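Local coordinates for transferrin binding protein B (Actinobacillus suis, PDB 3PQU), which probably captures iron-loaded host transferrin at the bacterial surface, as a lipoprotein of the outer membrane and part of the transferrin receptor for iron acquisition, at residues I153-T158 and E306-F311; T345-K350 and N555-A560; S359-D364 and I368-V373. All blocks are in the same frame, centred on the assembly; numbering follows the deposited sequence.

Contact 1. Residues I153-T158 and E306-F311; sequences IYYLGT and EMAGKF
Tyr155 reaches from strand 153-157 onto the backbone of strand 306-311, where the ring lies over Gly309. The strands run at 145° to each other with their axes 7.0 Å apart, and no direct hydrogen bond joins them, so the contact is one of surfaces rather than of paired strands.

The ring meets the main chain in a CH-pi contact: Gly309 CA stands 3.9 Å from the centroid of the Tyr155 ring, 20° off its normal. Ala308 C lies over the same face, both atoms offset toward the rim, and Gly309 O approaches Tyr155 CD2 to 3.3 Å. Ala308 CB lies 3.6 Å from Tyr155 CD1, and Lys310 CG comes in at the edge, in the ring plane, 3.7 Å from Tyr155 CE2.

The polar part runs through a water, which is 2.8 Å from Tyr155 OH and accepts from Lys310 NZ at 2.8 Å. The lysine chain bends at chi2 and chi4, carrying its ammonium group past the ring edge; NZ also donates to Leu37 O.

This joins the N-lobe handle sheet to the barrel wall. Within this buried seam, the water and Leu37 O give the lysine ammonium polar partners beside the ring.

Contact 2. Residues T345-K350 and N555-A560; sequences TQFNAK and NGSVGA
Phe347 leaves its backbone with CG anti to the carbonyl carbon (chi1 -57°), which sends the ring to the strand that begins at Ser557. Ser557 CB is directed at the aromatic face by its bond from CA, which points toward the phenylalanine, while the first torsion of the serine turns OG beside its own backbone N. The contact thus docks the C-lobe handle, at the turn leading into strand 349-351, on the C-lobe beta barrel, at the start of strand 557-568.

Over the ring the main interaction is CH-pi: Ser557 CB lies 3.7 Å from the centroid of the Phe347 ring, 19° from the normal and displaced toward the rim. The closest approach of Ser557 CB is to Phe347 CE2, at 3.5 Å. Val558 takes part through its backbone, since its side chain points away from the phenylalanine. At Gly559 the chain passes the edge of the ring, with CA in the ring plane; having no side chain, this glycine lets the ring edge lie close to the chain.

The aromatic group is buried, and strand 436-448 adds Leu446 and Ser448 to its surroundings. Phe347 itself has a positive phi, part of the turn that brings this ring out of the handle. The serine hydroxyl takes its hydrogen bond from Ser553 N, in the loop joining strands 544-551 and 557-568, and Ser557 OG lies 3.9 Å from Phe347 CD2.

Contact 3. Residues S359-D364 and I368-V373; sequences SVLIID and IDLAGV
A short antiparallel beta hairpin in the C-lobe handle brings Leu361 and Ile368 together as a hydrogen-bonded pair. Ile368 N donates to Leu361 O at 2.6 Å, nearly straight at 176° and in the carbonyl plane. The return bond, from Leu361 N to Ile368 O, is 2.9 Å long, with its donor tilted from the plane of the acceptor carbonyl. Beyond the non-hydrogen-bonded pair Val360 and Asp369, the pairing goes on past the strand ends: Leu370 N donates to Ser359 O at 2.9 Å. Ile368 O has a further neighbour in Val360 CA, 3.3 Å away in a CA-H...O contact.

The two strands form a sheet of their own, set against the larger curled sheet of the handle. Leu361 and Ile368 share the face turned to that sheet: Ile368 packs on Val381 and Ile383 of strand 376-383, and Leu361 touches Gln422 of strand 413-424. Between the strands, Leu361 CB and Ile368 CB lie side by side at 4.1 Å. Toward the turn, the ends of two isoleucines meet, Ile363 CD1 to Ile368 CD1 at 3.8 Å. Both have CG1 beside the backbone N and an extended second torsion, which carries the two CD1 methyls out to this meeting. At the other end Leu370 brings both its methyls up to Leu361 CG, while packing on Phe420 of strand 413-424.

Val360 and Asp369 occupy the other face. With CG anti to its backbone N (chi1 176°), Asp369 directs OD1 forward along its own chain, where it accepts from Ala371 N at 3.0 Å in an Asx turn; the N-H reaches the oxygen from above the carboxylate plane.

How the contacts relate
The three contacts follow the two-lobed plan of the protein. Contact 1 seats the N-lobe handle on its barrel, and contact 2 makes the corresponding handle-to-barrel junction in the C-lobe; both set an aromatic ring on a barrel strand, with a glycine under the face in contact 1 and at the edge in contact 2. Their centres are about 35 Å apart, with nearest atoms about 12 Å apart. Contact 3, by contrast, lies wholly inside the C-lobe handle. In sequence it is nested in the loop closed by contact 2; strand 360-363 is the next strand after 349-351. Its centre is about 24 Å from those of both other contacts, with nearest atoms about 10 Å away in each case, so none touches another.

Contact 1. Residues I153-T158 and E306-F311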
loop_
_atom_site.group_PDB
_atom_site.type_symbol
_atom_site.label_atom_id
_atom_site.label_comp_id
_atom_site.label_asym_id
_atom_site.label_seq_id
_atom_site.Cartn_x
_atom_site.Cartn_y
_atom_site.Cartn_z
ATOM N N ILE A 153 18.946 1.989 -0.463
ATOM C CA ILE A 153 18.270 0.862 -1.107
ATOM C C ILE A 153 16.790 1.069 -0.798
ATOM O O ILE A 153 16.448 1.443 0.318
ATOM C CB ILE A 153 18.734 -0.458 -0.513
ATOM C CG1 ILE A 153 20.282 -0.581 -0.606
ATOM C CG2 ILE A 153 18.017 -1.634 -1.181
ATOM C CD1 ILE A 153 20.875 -0.452 -2.034
ATOM N N TYR A 154 15.903 0.850 -1.759
ATOM C CA TYR A 154 14.497 1.124 -1.484
ATOM C C TYR A 154 13.561 0.367 -2.414
ATOM O O TYR A 154 13.980 -0.171 -3.438
ATOM C CB TYR A 154 14.218 2.629 -1.620
ATOM C CG TYR A 154 14.047 3.054 -3.079
ATOM C CD1 TYR A 154 12.773 3.273 -3.626
ATOM C CD2 TYR A 154 15.139 3.177 -3.917
ATOM C CE1 TYR A 154 12.615 3.643 -4.965
ATOM C CE2 TYR A 154 14.993 3.543 -5.262
ATOM C CZ TYR A 154 13.727 3.763 -5.771
ATOM O OH TYR A 154 13.578 4.122 -7.086
ATOM N N TYR A 155 12.284 0.365 -2.052
ATOM C CA TYR A 155 11.227 0.140 -3.024
ATOM C C TYR A 155 10.096 1.110 -2.728
ATOM O O TYR A 155 9.908 1.543 -1.589
ATOM C CB TYR A 155 10.724 -1.341 -3.025
ATOM C CG TYR A 155 9.732 -1.692 -1.916
ATOM C CD1 TYR A 155 8.364 -1.485 -2.085
ATOM C CD2 TYR A 155 10.167 -2.243 -0.709
ATOM C CE1 TYR A 155 7.451 -1.813 -1.067
ATOM C CE2 TYR A 155 9.268 -2.563 0.310
ATOM C CZ TYR A 155 7.906 -2.343 0.122
ATOM O OH TYR A 155 6.998 -2.671 1.119
ATOM N N LEU A 156 9.332 1.450 -3.754
ATOM C CA LEU A 156 8.176 2.313 -3.565
ATOM C C LEU A 156 7.114 1.967 -4.594
ATOM O O LEU A 156 7.405 1.881 -5.783
ATOM C CB LEU A 156 8.583 3.778 -3.738
ATOM C CG LEU A 156 7.469 4.807 -3.633
ATOM C CD1 LEU A 156 6.843 4.755 -2.237
ATOM C CD2 LEU A 156 8.015 6.192 -3.928
ATOM N N GLY A 157 5.885 1.774 -4.141
ATOM C CA GLY A 157 4.814 1.426 -5.045
ATOM C C GLY A 157 3.676 2.410 -4.953
ATOM O O GLY A 157 3.571 3.174 -3.989
ATOM N N THR A 158 2.820 2.396 -5.969
ATOM C CA THR A 158 1.652 3.251 -5.977
ATOM C C THR A 158 0.431 2.418 -6.328
ATOM O O THR A 158 0.548 1.361 -6.948
ATOM C CB THR A 158 1.826 4.432 -6.967
ATOM O OG1 THR A 158 0.704 5.326 -6.864
ATOM C CG2 THR A 158 1.919 3.917 -8.387
ATOM N N GLU A 306 1.813 -5.569 -10.682
ATOM C CA GLU A 306 3.169 -5.558 -10.159
ATOM C C GLU A 306 3.234 -5.927 -8.676
ATOM O O GLU A 306 2.219 -5.933 -7.981
ATOM C CB GLU A 306 3.837 -4.194 -10.455
ATOM C CG GLU A 306 3.995 -3.959 -11.971
ATOM C CD GLU A 306 4.368 -2.527 -12.362
ATOM O OE1 GLU A 306 4.716 -1.701 -11.479
ATOM O OE2 GLU A 306 4.327 -2.229 -13.576
ATOM N N MET A 307 4.431 -6.272 -8.213
ATOM C CA MET A 307 4.656 -6.581 -6.805
ATOM C C MET A 307 6.015 -6.049 -6.368
ATOM O O MET A 307 6.949 -5.948 -7.179
ATOM C CB MET A 307 4.579 -8.094 -6.537
ATOM C CG MET A 307 5.552 -8.948 -7.377
ATOM S SD MET A 307 5.295 -10.720 -7.131
ATOM C CE MET A 307 5.934 -10.948 -5.459
ATOM N N ALA A 308 6.122 -5.712 -5.085
ATOM C CA ALA A 308 7.391 -5.261 -4.530
ATOM C C ALA A 308 7.436 -5.538 -3.043
ATOM O O ALA A 308 6.391 -5.602 -2.372
ATOM C CB ALA A 308 7.615 -3.755 -4.813
ATOM N N GLY A 309 8.646 -5.715 -2.520
ATOM C CA GLY A 309 8.780 -5.921 -1.088
ATOM C C GLY A 309 10.213 -5.847 -0.625
ATOM O O GLY A 309 11.092 -5.392 -1.372
ATOM N N LYS A 310 10.432 -6.256 0.619
ATOM C CA LYS A 310 11.741 -6.174 1.230
ATOM C C LYS A 310 11.917 -7.255 2.294
ATOM O O LYS A 310 10.935 -7.822 2.777
ATOM C CB LYS A 310 11.967 -4.763 1.818
ATOM C CG LYS A 310 11.080 -4.383 3.031
ATOM C CD LYS A 310 11.490 -5.138 4.297
ATOM C CE LYS A 310 10.952 -4.482 5.549
ATOM N NZ LYS A 310 9.458 -4.491 5.622
ATOM N N PHE A 311 13.166 -7.562 2.643
ATOM C CA PHE A 311 13.409 -8.369 3.820
ATOM C C PHE A 311 14.685 -7.957 4.532
ATOM O O PHE A 311 15.525 -7.276 3.950
ATOM C CB PHE A 311 13.366 -9.884 3.508
ATOM C CG PHE A 311 14.480 -10.370 2.602
ATOM C CD1 PHE A 311 15.713 -10.719 3.126
ATOM C CD2 PHE A 311 14.277 -10.501 1.225
ATOM C CE1 PHE A 311 16.732 -11.200 2.278
ATOM C CE2 PHE A 311 15.281 -10.978 0.385
ATOM C CZ PHE A 311 16.501 -11.326 0.917
HETATM O O HOH W 1 7.611 -3.930 3.587
#

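Contact 2. Residues T345-K350 and N555-A560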
loop_
_atom_site.group_PDB
_atom_site.type_symbol
_atom_site.label_atom_id
_atom_site.label_comp_id
_atom_site.label_asym_id
_atom_site.label_seq_id
_atom_site.Cartn_x
_atom_site.Cartn_y
_atom_site.Cartn_z
ATOM N N THR A 345 -17.781 19.016 -2.571
ATOM C CA THR A 345 -17.902 20.277 -3.299
ATOM C C THR A 345 -17.965 20.022 -4.798
ATOM O O THR A 345 -18.608 20.762 -5.541
ATOM C CB THR A 345 -16.728 21.224 -3.007
ATOM O OG1 THR A 345 -16.168 20.914 -1.725
ATOM C CG2 THR A 345 -17.198 22.675 -3.024
ATOM N N GLN A 346 -17.289 18.969 -5.238
ATOM C CA GLN A 346 -17.325 18.576 -6.637
ATOM C C GLN A 346 -18.234 17.367 -6.800
ATOM O O GLN A 346 -18.599 16.994 -7.917
ATOM C CB GLN A 346 -15.915 18.261 -7.151
ATOM C CG GLN A 346 -15.144 19.476 -7.658
ATOM C CD GLN A 346 -14.817 20.472 -6.560
ATOM O OE1 GLN A 346 -14.563 20.094 -5.415
ATOM N NE2 GLN A 346 -14.812 21.756 -6.907
ATOM N N PHE A 347 -18.601 16.767 -5.667
ATOM C CA PHE A 347 -19.385 15.533 -5.651
ATOM C C PHE A 347 -18.799 14.485 -6.604
ATOM O O PHE A 347 -19.532 13.749 -7.264
ATOM C CB PHE A 347 -20.861 15.829 -5.952
ATOM C CG PHE A 347 -21.469 16.825 -5.009
ATOM C CD1 PHE A 347 -22.074 16.410 -3.833
ATOM C CD2 PHE A 347 -21.411 18.183 -5.282
ATOM C CE1 PHE A 347 -22.623 17.328 -2.955
ATOM C CE2 PHE A 347 -21.959 19.107 -4.408
ATOM C CZ PHE A 347 -22.567 18.679 -3.244
ATOM N N ASN A 348 -17.467 14.434 -6.662
ATOM C CA ASN A 348 -16.747 13.402 -7.403
ATOM C C ASN A 348 -15.942 12.497 -6.460
ATOM O O ASN A 348 -15.689 12.855 -5.307
ATOM C CB ASN A 348 -15.831 14.031 -8.457
ATOM C CG ASN A 348 -14.789 14.955 -7.851
ATOM O OD1 ASN A 348 -14.585 14.971 -6.638
ATOM N ND2 ASN A 348 -14.126 15.733 -8.697
ATOM N N ALA A 349 -15.547 11.329 -6.958
ATOM C CA ALA A 349 -14.893 10.314 -6.135
ATOM C C ALA A 349 -13.442 10.078 -6.542
ATOM O O ALA A 349 -13.064 10.281 -7.692
ATOM C CB ALA A 349 -15.672 9.002 -6.186
ATOM N N LYS A 350 -12.642 9.635 -5.584
ATOM C CA LYS A 350 -11.235 9.331 -5.823
ATOM C C LYS A 350 -10.844 8.108 -4.996
ATOM O O LYS A 350 -11.432 7.859 -3.942
ATOM C CB LYS A 350 -10.357 10.530 -5.435
ATOM C CG LYS A 350 -10.810 11.858 -6.032
ATOM C CD LYS A 350 -9.945 13.021 -5.554
ATOM C CE LYS A 350 -10.359 14.329 -6.221
ATOM N NZ LYS A 350 -10.256 14.260 -7.709
ATOM N N ASN A 555 -28.825 23.042 -11.288
ATOM C CA ASN A 555 -28.401 22.558 -9.977
ATOM C C ASN A 555 -29.184 21.369 -9.423
ATOM O O ASN A 555 -30.248 21.003 -9.931
ATOM C CB ASN A 555 -28.363 23.696 -8.953
ATOM C CG ASN A 555 -27.001 24.358 -8.872
ATOM O OD1 ASN A 555 -25.974 23.567 -8.576
ATOM N ND2 ASN A 555 -26.871 25.564 -9.079
ATOM N N GLY A 556 -28.632 20.786 -8.364
ATOM C CA GLY A 556 -29.151 19.571 -7.767
ATOM C C GLY A 556 -28.024 18.565 -7.628
ATOM O O GLY A 556 -27.799 17.755 -8.525
ATOM N N SER A 557 -27.305 18.621 -6.509
ATOM C CA SER A 557 -26.136 17.760 -6.309
ATOM C C SER A 557 -26.227 16.930 -5.037
ATOM O O SER A 557 -27.048 17.211 -4.161
ATOM C CB SER A 557 -24.850 18.587 -6.288
ATOM O OG SER A 557 -24.469 18.972 -7.595
ATOM N N VAL A 558 -25.364 15.922 -4.932
ATOM C CA VAL A 558 -25.427 15.001 -3.803
ATOM C C VAL A 558 -24.195 14.111 -3.647
ATOM O O VAL A 558 -23.626 13.636 -4.627
ATOM C CB VAL A 558 -26.659 14.092 -3.915
ATOM C CG1 VAL A 558 -26.651 13.360 -5.247
ATOM C CG2 VAL A 558 -26.698 13.112 -2.761
ATOM N N GLY A 559 -23.798 13.894 -2.399
ATOM C CA GLY A 559 -22.735 12.967 -2.074
ATOM C C GLY A 559 -23.175 12.102 -0.915
ATOM O O GLY A 559 -23.496 12.617 0.151
ATOM N N ALA A 560 -23.185 10.788 -1.111
ATOM C CA ALA A 560 -23.680 9.884 -0.076
ATOM C C ALA A 560 -22.899 8.578 0.066
ATOM O O ALA A 560 -22.519 7.948 -0.920
ATOM C CB ALA A 560 -25.157 9.583 -0.306
#

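Contact 3. Residues S359-D364 and I368-V373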
loop_
_atom_site.group_PDB
_atom_site.type_symbol
_atom_site.label_atom_id
_atom_site.label_comp_id
_atom_site.label_asym_id
_atom_site.label_seq_id
_atom_site.Cartn_x
_atom_site.Cartn_y
_atom_site.Cartn_z
ATOM N N SER A 359 -10.693 -0.636 8.680
ATOM C CA SER A 359 -10.799 0.122 9.921
ATOM C C SER A 359 -9.614 1.067 10.170
ATOM O O SER A 359 -9.484 1.639 11.249
ATOM C CB SER A 359 -11.008 -0.817 11.117
ATOM O OG SER A 359 -12.216 -1.561 10.976
ATOM N N VAL A 360 -8.746 1.233 9.180
ATOM C CA VAL A 360 -7.720 2.269 9.276
ATOM C C VAL A 360 -7.749 3.168 8.050
ATOM O O VAL A 360 -7.886 2.685 6.921
ATOM C CB VAL A 360 -6.285 1.693 9.469
ATOM C CG1 VAL A 360 -6.223 0.803 10.709
ATOM C CG2 VAL A 360 -5.845 0.930 8.252
ATOM N N LEU A 361 -7.644 4.475 8.279
ATOM C CA LEU A 361 -7.441 5.423 7.190
ATOM C C LEU A 361 -5.954 5.713 7.052
ATOM O O LEU A 361 -5.285 6.013 8.038
ATOM C CB LEU A 361 -8.173 6.730 7.474
ATOM C CG LEU A 361 -9.579 6.906 6.931
ATOM C CD1 LEU A 361 -10.072 8.302 7.276
ATOM C CD2 LEU A 361 -9.592 6.696 5.427
ATOM N N ILE A 362 -5.435 5.632 5.833
ATOM C CA ILE A 362 -4.017 5.862 5.613
ATOM C C ILE A 362 -3.827 7.273 5.079
ATOM O O ILE A 362 -4.312 7.599 4.007
ATOM C CB ILE A 362 -3.418 4.883 4.586
ATOM C CG1 ILE A 362 -3.968 3.461 4.777
ATOM C CG2 ILE A 362 -1.898 4.925 4.655
ATOM C CD1 ILE A 362 -3.108 2.561 5.648
ATOM N N ILE A 363 -3.134 8.121 5.822
ATOM C CA ILE A 363 -2.858 9.453 5.316
ATOM C C ILE A 363 -1.390 9.791 5.496
ATOM O O ILE A 363 -0.875 9.733 6.605
ATOM C CB ILE A 363 -3.749 10.503 5.985
ATOM C CG1 ILE A 363 -5.222 10.172 5.729
ATOM C CG2 ILE A 363 -3.415 11.896 5.469
ATOM C CD1 ILE A 363 -6.170 11.225 6.235
ATOM N N ASP A 364 -0.719 10.113 4.392
ATOM C CA ASP A 364 0.695 10.462 4.427
ATOM C C ASP A 364 1.505 9.415 5.164
ATOM O O ASP A 364 2.418 9.751 5.925
ATOM C CB ASP A 364 0.896 11.819 5.105
ATOM C CG ASP A 364 0.506 12.981 4.217
ATOM O OD1 ASP A 364 0.206 12.750 3.028
ATOM O OD2 ASP A 364 0.514 14.129 4.710
ATOM N N ILE A 368 -4.561 5.924 10.585
ATOM C CA ILE A 368 -5.526 6.440 11.555
ATOM C C ILE A 368 -6.531 5.362 11.936
ATOM O O ILE A 368 -7.362 4.961 11.113
ATOM C CB ILE A 368 -6.293 7.642 10.990
ATOM C CG1 ILE A 368 -5.318 8.664 10.410
ATOM C CG2 ILE A 368 -7.167 8.293 12.070
ATOM C CD1 ILE A 368 -5.995 9.878 9.826
ATOM N N ASP A 369 -6.455 4.899 13.181
ATOM C CA ASP A 369 -7.375 3.881 13.684
ATOM C C ASP A 369 -8.785 4.451 13.766
ATOM O O ASP A 369 -8.987 5.504 14.365
ATOM C CB ASP A 369 -6.923 3.369 15.054
ATOM C CG ASP A 369 -7.897 2.367 15.663
ATOM O OD1 ASP A 369 -8.767 1.831 14.936
ATOM O OD2 ASP A 369 -7.786 2.110 16.881
ATOM N N LEU A 370 -9.758 3.762 13.167
ATOM C CA LEU A 370 -11.123 4.291 13.108
ATOM C C LEU A 370 -12.075 3.737 14.170
ATOM O O LEU A 370 -13.200 4.212 14.302
ATOM C CB LEU A 370 -11.728 4.052 11.727
ATOM C CG LEU A 370 -11.015 4.703 10.545
ATOM C CD1 LEU A 370 -11.753 4.373 9.240
ATOM C CD2 LEU A 370 -10.922 6.207 10.753
ATOM N N ALA A 371 -11.635 2.734 14.921
ATOM C CA ALA A 371 -12.510 2.106 15.898
ATOM C C ALA A 371 -12.591 2.949 17.162
ATOM O O ALA A 371 -11.727 3.790 17.418
ATOM C CB ALA A 371 -12.033 0.693 16.212
ATOM N N GLY A 372 -13.631 2.726 17.954
ATOM C CA GLY A 372 -13.799 3.484 19.179
ATOM C C GLY A 372 -14.882 2.904 20.067
ATOM O O GLY A 372 -15.568 1.954 19.689
ATOM N N VAL A 373 -15.031 3.486 21.250
ATOM C CA VAL A 373 -15.959 2.975 22.249
ATOM C C VAL A 373 -17.411 3.268 21.881
ATOM O O VAL A 373 -18.313 2.570 22.325
ATOM C CB VAL A 373 -15.647 3.551 23.658
ATOM C CG1 VAL A 373 -14.220 3.202 24.070
ATOM C CG2 VAL A 373 -15.857 5.065 23.688
#